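Long-range contacts in glycosyltransferase (Streptomyces halstedii, PDB 3WAD), which is a glycosyltransferase of the GT-B clan, built from two Rossmann-like domains, each with a parallel sheet flanked by helices: residues L154-R159 with W212-P216; R161-N165 with F195-V200. All coordinates share one frame; numbering follows the deposited sequence.

Interaction 1. Residues L154-R159 with W212-P216; sequences LDQWGR and WMSFP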
# COMPACT_ATOMS: atom_id res chain seq x y z
N LEU B 154 3.04 0.76 23.83
CA LEU B 154 3.40 1.78 24.81
C LEU B 154 4.87 2.21 24.83
O LEU B 154 5.78 1.51 24.38
CB LEU B 154 2.97 1.31 26.22
CG LEU B 154 1.55 0.79 26.47
CD1 LEU B 154 1.36 0.53 28.02
CD2 LEU B 154 0.40 1.64 25.95
N ASP B 155 5.10 3.42 25.33
CA ASP B 155 6.43 4.00 25.30
C ASP B 155 7.25 3.62 26.56
O ASP B 155 7.52 4.48 27.40
CB ASP B 155 6.33 5.52 25.14
CG ASP B 155 7.66 6.16 24.82
OD1 ASP B 155 8.71 5.48 24.52
OD2 ASP B 155 7.64 7.39 24.83
N GLN B 156 7.61 2.33 26.68
CA GLN B 156 8.41 1.86 27.80
C GLN B 156 9.68 2.66 27.89
O GLN B 156 10.17 2.99 28.99
CB GLN B 156 8.79 0.38 27.60
CG GLN B 156 7.63 -0.60 27.61
CD GLN B 156 6.89 -0.74 28.95
OE1 GLN B 156 7.07 0.06 29.88
NE2 GLN B 156 6.07 -1.83 29.06
N TRP B 157 10.28 2.95 26.73
CA TRP B 157 11.60 3.56 26.73
C TRP B 157 11.47 4.99 27.21
O TRP B 157 12.32 5.43 27.99
CB TRP B 157 12.15 3.56 25.29
CG TRP B 157 13.61 3.92 25.08
CD1 TRP B 157 14.10 5.08 24.50
CD2 TRP B 157 14.76 3.09 25.34
NE1 TRP B 157 15.48 5.01 24.42
CE2 TRP B 157 15.91 3.81 24.93
CE3 TRP B 157 14.94 1.85 25.98
CZ2 TRP B 157 17.22 3.30 25.03
CZ3 TRP B 157 16.24 1.31 26.08
CH2 TRP B 157 17.38 2.05 25.61
N GLY B 158 10.40 5.68 26.78
CA GLY B 158 10.23 7.10 27.20
C GLY B 158 9.89 7.19 28.69
O GLY B 158 10.43 8.04 29.44
N ARG B 159 9.00 6.29 29.12
CA ARG B 159 8.69 6.13 30.56
C ARG B 159 9.96 5.91 31.45
O ARG B 159 10.19 6.61 32.46
CB ARG B 159 7.70 4.97 30.74
CG ARG B 159 7.32 4.69 32.23
CD ARG B 159 6.45 3.43 32.35
NE ARG B 159 7.16 2.23 31.95
CZ ARG B 159 8.02 1.53 32.71
NH1 ARG B 159 8.29 1.92 33.98
NH2 ARG B 159 8.59 0.43 32.21
N TRP B 212 -5.97 6.81 26.32
CA TRP B 212 -6.50 6.29 27.65
C TRP B 212 -5.68 5.14 28.25
O TRP B 212 -5.81 4.88 29.40
CB TRP B 212 -7.97 5.88 27.57
CG TRP B 212 -8.27 4.69 26.68
CD1 TRP B 212 -8.68 4.74 25.38
CD2 TRP B 212 -8.25 3.32 27.05
NE1 TRP B 212 -8.90 3.47 24.90
CE2 TRP B 212 -8.64 2.58 25.89
CE3 TRP B 212 -7.92 2.61 28.24
CZ2 TRP B 212 -8.69 1.16 25.88
CZ3 TRP B 212 -7.97 1.22 28.22
CH2 TRP B 212 -8.40 0.50 27.04
N MET B 213 -4.86 4.45 27.46
CA MET B 213 -4.10 3.35 28.02
C MET B 213 -2.61 3.66 28.00
O MET B 213 -1.81 2.84 28.42
CB MET B 213 -4.36 2.00 27.30
CG MET B 213 -4.09 2.05 25.78
SD MET B 213 -3.94 0.40 24.97
CE MET B 213 -2.26 0.16 25.29
N SER B 214 -2.22 4.85 27.53
CA SER B 214 -0.79 5.18 27.45
C SER B 214 -0.20 5.62 28.79
O SER B 214 -0.95 6.05 29.68
CB SER B 214 -0.55 6.25 26.43
OG SER B 214 -0.94 5.77 25.13
N PHE B 215 1.13 5.50 28.94
CA PHE B 215 1.82 6.10 30.09
C PHE B 215 1.75 7.63 30.04
O PHE B 215 1.72 8.18 28.95
CB PHE B 215 3.29 5.68 30.14
CG PHE B 215 3.49 4.22 30.16
CD1 PHE B 215 2.72 3.41 31.01
CD2 PHE B 215 4.47 3.63 29.32
CE1 PHE B 215 2.93 2.02 31.03
CE2 PHE B 215 4.71 2.25 29.32
CZ PHE B 215 3.95 1.41 30.19
N PRO B 216 1.72 8.32 31.23
CA PRO B 216 2.00 9.78 31.26
C PRO B 216 3.40 10.04 30.71
O PRO B 216 4.31 9.23 30.91
CB PRO B 216 1.92 10.17 32.76
CG PRO B 216 2.02 8.87 33.53
CD PRO B 216 1.43 7.78 32.59
O HOH W 1 3.04 4.93 26.29
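The F215 ring is packed between R159 and L154, which cover its opposite faces. R159 CD stands almost over the middle of one face, 3.5 Å from the F215 ring centroid and 9° off the ring normal, while L154 CD1 makes a CH-pi contact with the other, 3.9 Å from the centroid. With CG anti to the backbone N (chi1 179°) and chi2 also extended, the R159 chain reaches CD before it bends at chi3 and turns its guanidinium 70° from the ring plane. Since R159 CZ is 5.2 Å from the F215 centroid, any cation-pi attraction is weak, and the methylene carries the face. D155 O approaches the ring edge, 3.7 Å from F215 CD2. A water links the backbones, accepting from D155 N at 2.7 Å and weakly from F215 N.

F215 belongs to the loop joining strands 204-206 and 221-222 of the N-terminal Rossmann-like sheet, and its partners come from the residues leading into helix 156-168 and from its first turn. D155 is the N-cap of that helix: its OD1 accepts from G158 N at 2.8 Å, and R149 adds a salt bridge to the same oxygen. R159 is steadied in turn by Q156, whose OE1 takes bonds from both NE (3.0 Å) and NH2 (2.8 Å) of R159, with OE1 lying in the guanidinium plane. Farther out, Q156 NE2 donates to W344 O, R159 NH2 to E81 O, and Y348 meets the F215 ring edge-to-face.

Interaction 2. Residues R161-N165 with F195-V200; sequences RDHFN and FTESLV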
# COMPACT_ATOMS: atom_id res chain seq x y z
N ARG B 161 12.94 6.66 30.43
CA ARG B 161 13.88 7.76 30.19
C ARG B 161 13.51 9.00 31.06
O ARG B 161 14.39 9.71 31.56
CB ARG B 161 13.90 8.18 28.72
CG ARG B 161 14.85 9.36 28.51
CD ARG B 161 16.25 8.90 28.77
NE ARG B 161 17.25 9.82 28.22
CZ ARG B 161 18.55 9.76 28.46
NH1 ARG B 161 19.06 8.74 29.16
NH2 ARG B 161 19.39 10.68 27.91
N ASP B 162 12.23 9.23 31.20
CA ASP B 162 11.74 10.33 32.06
C ASP B 162 12.18 10.14 33.49
O ASP B 162 12.74 11.10 34.09
CB ASP B 162 10.26 10.49 31.96
CG ASP B 162 9.85 11.11 30.67
OD1 ASP B 162 10.72 11.68 29.92
OD2 ASP B 162 8.66 10.99 30.38
N HIS B 163 11.98 8.93 34.02
CA HIS B 163 12.41 8.59 35.37
C HIS B 163 13.90 8.84 35.47
O HIS B 163 14.33 9.49 36.42
CB HIS B 163 12.19 7.12 35.73
CG HIS B 163 10.80 6.75 36.13
ND1 HIS B 163 10.25 7.11 37.35
CD2 HIS B 163 9.87 5.98 35.52
CE1 HIS B 163 9.02 6.64 37.43
NE2 HIS B 163 8.77 5.94 36.33
N PHE B 164 14.67 8.27 34.54
CA PHE B 164 16.11 8.42 34.55
C PHE B 164 16.57 9.86 34.54
O PHE B 164 17.56 10.22 35.23
CB PHE B 164 16.76 7.71 33.36
CG PHE B 164 18.24 7.67 33.43
CD1 PHE B 164 18.87 6.79 34.30
CD2 PHE B 164 19.02 8.46 32.62
CE1 PHE B 164 20.25 6.65 34.34
CE2 PHE B 164 20.43 8.37 32.66
CZ PHE B 164 21.04 7.47 33.52
N ASN B 165 15.88 10.70 33.74
CA ASN B 165 16.35 12.08 33.63
C ASN B 165 15.99 12.87 34.91
O ASN B 165 16.76 13.71 35.31
CB ASN B 165 15.80 12.83 32.39
CG ASN B 165 16.32 12.30 31.07
OD1 ASN B 165 17.40 11.75 30.96
ND2 ASN B 165 15.50 12.47 30.03
N PHE B 195 25.45 14.55 20.34
CA PHE B 195 24.32 14.18 21.24
C PHE B 195 23.39 15.33 21.63
O PHE B 195 23.86 16.32 22.19
CB PHE B 195 24.78 13.46 22.49
CG PHE B 195 23.63 13.02 23.35
CD1 PHE B 195 22.84 11.90 22.96
CD2 PHE B 195 23.26 13.78 24.49
CE1 PHE B 195 21.73 11.51 23.72
CE2 PHE B 195 22.15 13.38 25.29
CZ PHE B 195 21.38 12.25 24.90
N THR B 196 22.10 15.22 21.32
CA THR B 196 21.07 16.02 21.96
C THR B 196 20.08 15.01 22.52
O THR B 196 20.05 13.86 22.04
CB THR B 196 20.26 16.83 20.94
OG1 THR B 196 19.93 15.99 19.80
CG2 THR B 196 21.03 18.07 20.47
N GLU B 197 19.21 15.46 23.42
CA GLU B 197 18.20 14.60 23.99
C GLU B 197 17.17 14.19 22.90
O GLU B 197 16.52 13.16 22.97
CB GLU B 197 17.54 15.27 25.19
CG GLU B 197 16.45 14.43 25.91
CD GLU B 197 16.95 13.10 26.58
OE1 GLU B 197 18.17 12.93 26.75
OE2 GLU B 197 16.11 12.23 26.95
N SER B 198 17.07 15.00 21.87
CA SER B 198 16.13 14.70 20.83
C SER B 198 16.60 13.46 20.03
O SER B 198 15.80 12.85 19.35
CB SER B 198 15.98 15.94 19.95
OG SER B 198 17.19 16.05 19.26
N LEU B 199 17.86 13.04 20.18
CA LEU B 199 18.32 11.78 19.54
C LEU B 199 17.69 10.55 20.22
O LEU B 199 17.58 9.46 19.62
CB LEU B 199 19.87 11.61 19.60
CG LEU B 199 20.63 12.65 18.75
CD1 LEU B 199 22.07 12.38 18.89
CD2 LEU B 199 20.21 12.57 17.24
N VAL B 200 17.31 10.74 21.48
CA VAL B 200 16.76 9.64 22.25
C VAL B 200 15.31 9.44 21.97
O VAL B 200 14.85 8.29 21.81
CB VAL B 200 16.93 9.88 23.79
CG1 VAL B 200 16.13 8.81 24.52
CG2 VAL B 200 18.44 9.80 24.18
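The guanidinium of R161 and the carboxylate of E197 lie nearly in one plane, 8° apart, and meet edge to edge. N165 OD1 sits over the centre of one guanidinium face, 3.3 Å above its plane. V200 CG2 and F195 CZ approach R161 NH2 obliquely, each at 3.9 Å, and V200 CG2 also lies at the edge of the F195 ring.

The edge-on pairing is a side-on, bidentate salt bridge. R161 NE donates to E197 OE2 at 3.0 Å and R161 NH2 to E197 OE1 at 2.8 Å, both bonds nearly straight. Both oxygens use their syn lone pairs. Each chain is extended at chi1 and bent at chi2, and the two side chains arrive from opposite directions. E197 OE2 has a second donor, N165 ND2 at 3.1 Å, which comes from above the carboxylate plane; the amide and carboxylate planes are 79° apart. N165 is one helical turn after R161, its backbone N bonded to R161 O at 2.8 Å, which places both donors on the side of helix 156-168 that faces E197.

The contact joins that helix to segment 195-200, which runs into helix 198-201, within the N-terminal Rossmann-like domain. Helix 179-188 adds an apolar border, with L184 touching both F195 and V200, and R161 NH2 forms another salt bridge with D178.

Three donated bonds converge on one carboxylate, two lying near its plane, which would resist its rotation, and the third arriving from above it. Three donors, two of them on one cation, would probably favour the ionised form of E197, while R161 shares its charge between E197 and D178.

In the fold
Both interactions draw on helix 156-168, interaction 1 at its N-terminal end and interaction 2 farther along, and their centres are about 15 Å apart. Interaction 1 lies nearer the middle of the chain, about 12 Å from its centre to the centre of the chain, against about 21 Å for interaction 2; both are partly buried. It covers twice the surface, 337 against 168 Å², through carbon packing on an aromatic ring, with no direct hydrogen bond between the segments; one water bridges them. Interaction 2 instead relies on charge and directed bonds between segments. Along the chain it is nested inside the loop closed by interaction 1, and W157 NE1 packs against V200 CG1 at 3.8 Å where they meet.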